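Local coordinates for protein disulfide-isomerase A4 (Rattus norvegicus, PDB 3EC3) that catalyses the rearrangement of disulfide bonds in proteins of the endoplasmic reticulum, at residues L78-E89 against Y109-H120. The protein carries 1 engineered substitution. Numbering follows the deposited sequence.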
loop_
_atom_site.group_PDB
_atom_site.type_symbol
_atom_site.label_atom_id
_atom_site.label_comp_id
_atom_site.label_asym_id
_atom_site.label_seq_id
_atom_site.Cartn_x
_atom_site.Cartn_y
_atom_site.Cartn_z
ATOM N N LEU A 78 4.727 -11.502 -0.322
ATOM C CA LEU A 78 3.932 -10.325 -0.643
ATOM C C LEU A 78 4.862 -9.342 -1.327
ATOM O O LEU A 78 5.972 -9.036 -0.792
ATOM C CB LEU A 78 3.368 -9.673 0.610
ATOM C CG LEU A 78 1.936 -10.089 1.009
ATOM C CD1 LEU A 78 2.035 -11.381 1.685
ATOM C CD2 LEU A 78 1.325 -9.003 1.969
HETATM N N MSE A 79 4.425 -8.852 -2.478
HETATM C CA MSE A 79 5.204 -7.922 -3.243
HETATM C C MSE A 79 4.319 -6.773 -3.681
HETATM O O MSE A 79 3.099 -6.931 -3.795
HETATM C CB MSE A 79 5.772 -8.631 -4.462
HETATM C CG MSE A 79 6.746 -9.723 -4.103
HETATM SE SE MSE A 79 7.307 -10.677 -5.714
HETATM C CE MSE A 79 5.713 -11.783 -5.922
ATOM N N GLN A 80 4.910 -5.603 -3.902
ATOM C CA GLN A 80 4.125 -4.486 -4.415
ATOM C C GLN A 80 4.420 -4.318 -5.905
ATOM O O GLN A 80 5.518 -4.614 -6.335
ATOM C CB GLN A 80 4.508 -3.184 -3.674
ATOM C CG GLN A 80 4.138 -3.202 -2.216
ATOM C CD GLN A 80 2.633 -3.160 -1.959
ATOM O OE1 GLN A 80 1.835 -2.772 -2.814
ATOM N NE2 GLN A 80 2.249 -3.563 -0.770
ATOM N N PRO A 81 3.475 -3.747 -6.664
ATOM C CA PRO A 81 3.747 -3.388 -8.043
ATOM C C PRO A 81 4.948 -2.387 -8.096
ATOM O O PRO A 81 5.159 -1.684 -7.117
ATOM C CB PRO A 81 2.498 -2.649 -8.469
ATOM C CG PRO A 81 1.440 -2.937 -7.475
ATOM C CD PRO A 81 2.125 -3.368 -6.211
ATOM N N GLU A 82 5.678 -2.347 -9.207
ATOM C CA GLU A 82 6.847 -1.492 -9.369
ATOM C C GLU A 82 6.507 -0.038 -9.003
ATOM O O GLU A 82 7.337 0.663 -8.407
ATOM C CB GLU A 82 7.332 -1.467 -10.839
ATOM C CG GLU A 82 8.030 -2.732 -11.375
ATOM C CD GLU A 82 9.032 -2.448 -12.590
ATOM O OE1 GLU A 82 9.056 -1.339 -13.174
ATOM O OE2 GLU A 82 9.834 -3.362 -12.937
ATOM N N LYS A 83 5.333 0.437 -9.424
ATOM C CA LYS A 83 4.973 1.869 -9.150
ATOM C C LYS A 83 4.917 2.204 -7.637
ATOM O O LYS A 83 4.970 3.383 -7.261
ATOM C CB LYS A 83 3.646 2.205 -9.864
ATOM C CG LYS A 83 2.451 1.363 -9.354
ATOM C CD LYS A 83 1.063 1.859 -9.899
ATOM C CE LYS A 83 0.939 1.742 -11.450
ATOM N NZ LYS A 83 1.043 0.270 -11.847
ATOM N N PHE A 84 4.816 1.188 -6.780
ATOM C CA PHE A 84 4.799 1.385 -5.313
ATOM C C PHE A 84 6.029 0.960 -4.550
ATOM O O PHE A 84 6.070 1.089 -3.294
ATOM C CB PHE A 84 3.560 0.806 -4.645
ATOM C CG PHE A 84 2.310 1.342 -5.220
ATOM C CD1 PHE A 84 1.277 0.467 -5.556
ATOM C CD2 PHE A 84 2.179 2.720 -5.499
ATOM C CE1 PHE A 84 0.109 0.970 -6.135
ATOM C CE2 PHE A 84 1.017 3.206 -6.073
ATOM C CZ PHE A 84 0.003 2.320 -6.383
ATOM N N GLN A 85 7.064 0.508 -5.278
ATOM C CA GLN A 85 8.312 0.070 -4.602
ATOM C C GLN A 85 9.101 1.305 -4.196
ATOM O O GLN A 85 8.843 2.398 -4.709
ATOM C CB GLN A 85 9.155 -0.741 -5.609
ATOM C CG GLN A 85 8.480 -2.076 -5.866
ATOM C CD GLN A 85 9.088 -2.857 -7.012
ATOM O OE1 GLN A 85 10.023 -2.406 -7.673
ATOM N NE2 GLN A 85 8.509 -4.036 -7.279
ATOM N N SER A 86 10.111 1.151 -3.316
ATOM C CA SER A 86 10.951 2.305 -2.957
ATOM C C SER A 86 12.286 1.808 -2.464
ATOM O O SER A 86 12.430 0.614 -2.120
ATOM C CB SER A 86 10.336 3.203 -1.869
ATOM O OG SER A 86 10.500 2.603 -0.568
ATOM N N LYS A 87 13.246 2.723 -2.401
ATOM C CA LYS A 87 14.583 2.373 -1.845
ATOM C C LYS A 87 14.546 1.927 -0.389
ATOM O O LYS A 87 15.526 1.338 0.113
ATOM C CB LYS A 87 15.513 3.599 -1.914
ATOM C CG LYS A 87 15.441 4.335 -3.168
ATOM C CD LYS A 87 16.316 5.612 -3.110
ATOM C CE LYS A 87 15.794 6.676 -2.147
ATOM N NZ LYS A 87 16.382 8.012 -2.537
ATOM N N TYR A 88 13.469 2.235 0.316
ATOM C CA TYR A 88 13.385 1.900 1.757
ATOM C C TYR A 88 12.674 0.609 2.121
ATOM O O TYR A 88 12.597 0.247 3.316
ATOM C CB TYR A 88 12.737 3.056 2.500
ATOM C CG TYR A 88 13.476 4.324 2.213
ATOM C CD1 TYR A 88 12.857 5.382 1.586
ATOM C CD2 TYR A 88 14.840 4.444 2.543
ATOM C CE1 TYR A 88 13.569 6.565 1.324
ATOM C CE2 TYR A 88 15.530 5.595 2.271
ATOM C CZ TYR A 88 14.897 6.638 1.669
ATOM O OH TYR A 88 15.610 7.797 1.426
ATOM N N GLU A 89 12.178 -0.106 1.121
ATOM C CA GLU A 89 11.357 -1.286 1.354
ATOM C C GLU A 89 11.909 -2.464 0.595
ATOM O O GLU A 89 12.321 -2.314 -0.554
ATOM C CB GLU A 89 9.892 -1.003 0.882
ATOM C CG GLU A 89 9.230 0.179 1.582
ATOM C CD GLU A 89 8.030 0.679 0.780
ATOM O OE1 GLU A 89 8.180 1.627 -0.034
ATOM O OE2 GLU A 89 6.950 0.055 0.926
ATOM N N TYR A 109 -0.182 -11.454 8.891
ATOM C CA TYR A 109 0.987 -11.017 8.094
ATOM C C TYR A 109 0.546 -10.263 6.821
ATOM O O TYR A 109 1.162 -9.246 6.430
ATOM C CB TYR A 109 1.826 -12.229 7.697
ATOM C CG TYR A 109 3.204 -11.937 7.147
ATOM C CD1 TYR A 109 3.422 -11.875 5.785
ATOM C CD2 TYR A 109 4.290 -11.754 8.003
ATOM C CE1 TYR A 109 4.687 -11.639 5.267
ATOM C CE2 TYR A 109 5.554 -11.512 7.508
ATOM C CZ TYR A 109 5.739 -11.456 6.131
ATOM O OH TYR A 109 6.984 -11.205 5.623
ATOM N N VAL A 110 -0.494 -10.776 6.166
ATOM C CA VAL A 110 -1.069 -10.124 4.974
ATOM C C VAL A 110 -1.587 -8.732 5.333
ATOM O O VAL A 110 -1.284 -7.772 4.668
ATOM C CB VAL A 110 -2.212 -10.986 4.356
ATOM C CG1 VAL A 110 -2.931 -10.204 3.284
ATOM C CG2 VAL A 110 -1.640 -12.296 3.790
ATOM N N VAL A 111 -2.361 -8.622 6.412
ATOM C CA VAL A 111 -2.901 -7.306 6.797
ATOM C C VAL A 111 -1.741 -6.356 7.142
ATOM O O VAL A 111 -1.669 -5.259 6.605
ATOM C CB VAL A 111 -3.985 -7.401 7.924
ATOM C CG1 VAL A 111 -4.430 -5.997 8.413
ATOM C CG2 VAL A 111 -5.212 -8.190 7.424
ATOM N N LYS A 112 -0.815 -6.829 7.956
ATOM C CA LYS A 112 0.352 -6.065 8.348
ATOM C C LYS A 112 1.098 -5.504 7.150
ATOM O O LYS A 112 1.407 -4.300 7.119
ATOM C CB LYS A 112 1.285 -6.927 9.209
ATOM C CG LYS A 112 2.585 -6.212 9.604
ATOM C CD LYS A 112 3.305 -6.926 10.708
ATOM C CE LYS A 112 4.624 -6.237 11.049
ATOM N NZ LYS A 112 5.423 -7.083 12.017
ATOM N N HIS A 113 1.371 -6.354 6.155
ATOM C CA HIS A 113 2.252 -5.998 5.041
ATOM C C HIS A 113 1.611 -5.637 3.704
ATOM O O HIS A 113 2.298 -5.465 2.716
ATOM C CB HIS A 113 3.301 -7.096 4.815
ATOM C CG HIS A 113 4.308 -7.160 5.911
ATOM N ND1 HIS A 113 4.388 -8.214 6.794
ATOM C CD2 HIS A 113 5.235 -6.256 6.316
ATOM C CE1 HIS A 113 5.339 -7.973 7.679
ATOM N NE2 HIS A 113 5.873 -6.796 7.403
ATOM N N ALA A 114 0.310 -5.444 3.680
ATOM C CA ALA A 114 -0.329 -5.191 2.404
ATOM C C ALA A 114 -0.193 -3.756 1.905
ATOM O O ALA A 114 -0.458 -3.527 0.732
ATOM C CB ALA A 114 -1.790 -5.576 2.461
ATOM N N LEU A 115 0.156 -2.791 2.765
ATOM C CA LEU A 115 0.240 -1.440 2.268
ATOM C C LEU A 115 1.699 -1.077 1.994
ATOM O O LEU A 115 2.544 -1.362 2.828
ATOM C CB LEU A 115 -0.329 -0.397 3.262
ATOM C CG LEU A 115 -1.833 -0.139 3.386
ATOM C CD1 LEU A 115 -1.980 0.984 4.383
ATOM C CD2 LEU A 115 -2.454 0.218 2.056
ATOM N N PRO A 116 1.958 -0.378 0.891
ATOM C CA PRO A 116 3.308 0.148 0.752
ATOM C C PRO A 116 3.555 1.345 1.675
ATOM O O PRO A 116 2.607 1.920 2.240
ATOM C CB PRO A 116 3.361 0.616 -0.679
ATOM C CG PRO A 116 2.040 0.864 -1.143
ATOM C CD PRO A 116 1.114 -0.037 -0.260
ATOM N N LEU A 117 4.823 1.707 1.843
ATOM C CA LEU A 117 5.165 2.910 2.579
ATOM C C LEU A 117 4.411 4.121 2.048
ATOM O O LEU A 117 3.873 4.909 2.830
ATOM C CB LEU A 117 6.652 3.211 2.372
ATOM C CG LEU A 117 7.510 3.645 3.534
ATOM C CD1 LEU A 117 8.775 4.354 3.103
ATOM C CD2 LEU A 117 6.777 4.239 4.789
ATOM N N VAL A 118 4.358 4.283 0.733
ATOM C CA VAL A 118 3.478 5.335 0.141
ATOM C C VAL A 118 2.715 4.791 -1.054
ATOM O O VAL A 118 3.251 4.693 -2.169
ATOM C CB VAL A 118 4.226 6.632 -0.260
ATOM C CG1 VAL A 118 3.211 7.680 -0.818
ATOM C CG2 VAL A 118 4.927 7.252 0.923
ATOM N N GLY A 119 1.467 4.405 -0.784
ATOM C CA GLY A 119 0.566 3.868 -1.791
ATOM C C GLY A 119 -0.334 4.941 -2.345
ATOM O O GLY A 119 -0.167 6.124 -2.029
ATOM N N HIS A 120 -1.288 4.524 -3.174
ATOM C CA HIS A 120 -2.220 5.447 -3.840
ATOM C C HIS A 120 -3.617 5.221 -3.252
ATOM O O HIS A 120 -4.218 4.160 -3.449
ATOM C CB HIS A 120 -2.255 5.192 -5.367
ATOM C CG HIS A 120 -3.196 6.103 -6.124
ATOM N ND1 HIS A 120 -3.497 5.901 -7.450
ATOM C CD2 HIS A 120 -3.884 7.204 -5.744
ATOM C CE1 HIS A 120 -4.341 6.836 -7.865
ATOM N NE2 HIS A 120 -4.568 7.661 -6.855
HETATM O O HOH W 1 3.961 -4.849 1.059
HETATM O O HOH W 2 6.081 2.789 -1.281
#
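The ring of Phe84 takes the CA of Gly119 over one face and the CG of Lys83 over the centre of the opposite one, while Pro116 CG and His120 CB reach it obliquely, CZ lying 3.8 Å from that CB. Glycine suits position 119 because a CB there would run into Pro116. Leu78 CD1 meets the edge of the Tyr109 ring, which has His113 ND1 over one face; Lys112 CG covers a face of that imidazole, Tyr109 CG lies at its edge, and His93 stacks on it. Branched Leu78 also packs CD2 on His113 CB.

Between these groups, Pro116 offers a compact apolar ring to Phe84 and Gln80. The flexible Gln80 bends at chi2 (-69°), crossing that ring; its donor NE2 reaches Ala114 O at 3.1 Å, from above the carbonyl plane, and a water links NE2 to His113 O. Glu89 supplies two acceptors: OE2 receives Leu117 N at 2.8 Å, nearly straight but above the carboxylate plane, and OE1 takes the Ser86 hydroxyl on its anti lone pair, plus a water bridging to Phe84 O and Val118 N. Replacing Glu89 by an alanine would probably leave Leu117 N, this water and the Ser86 hydroxyl without their acceptor, though Tyr88 N still binds Ser86 OG.

The contact thus joins the loop after strand 75-79 of one noncatalytic thioredoxin-like domain to the linker entering the next, pairing backbone polar groups through a carboxylate, an amide and two waters.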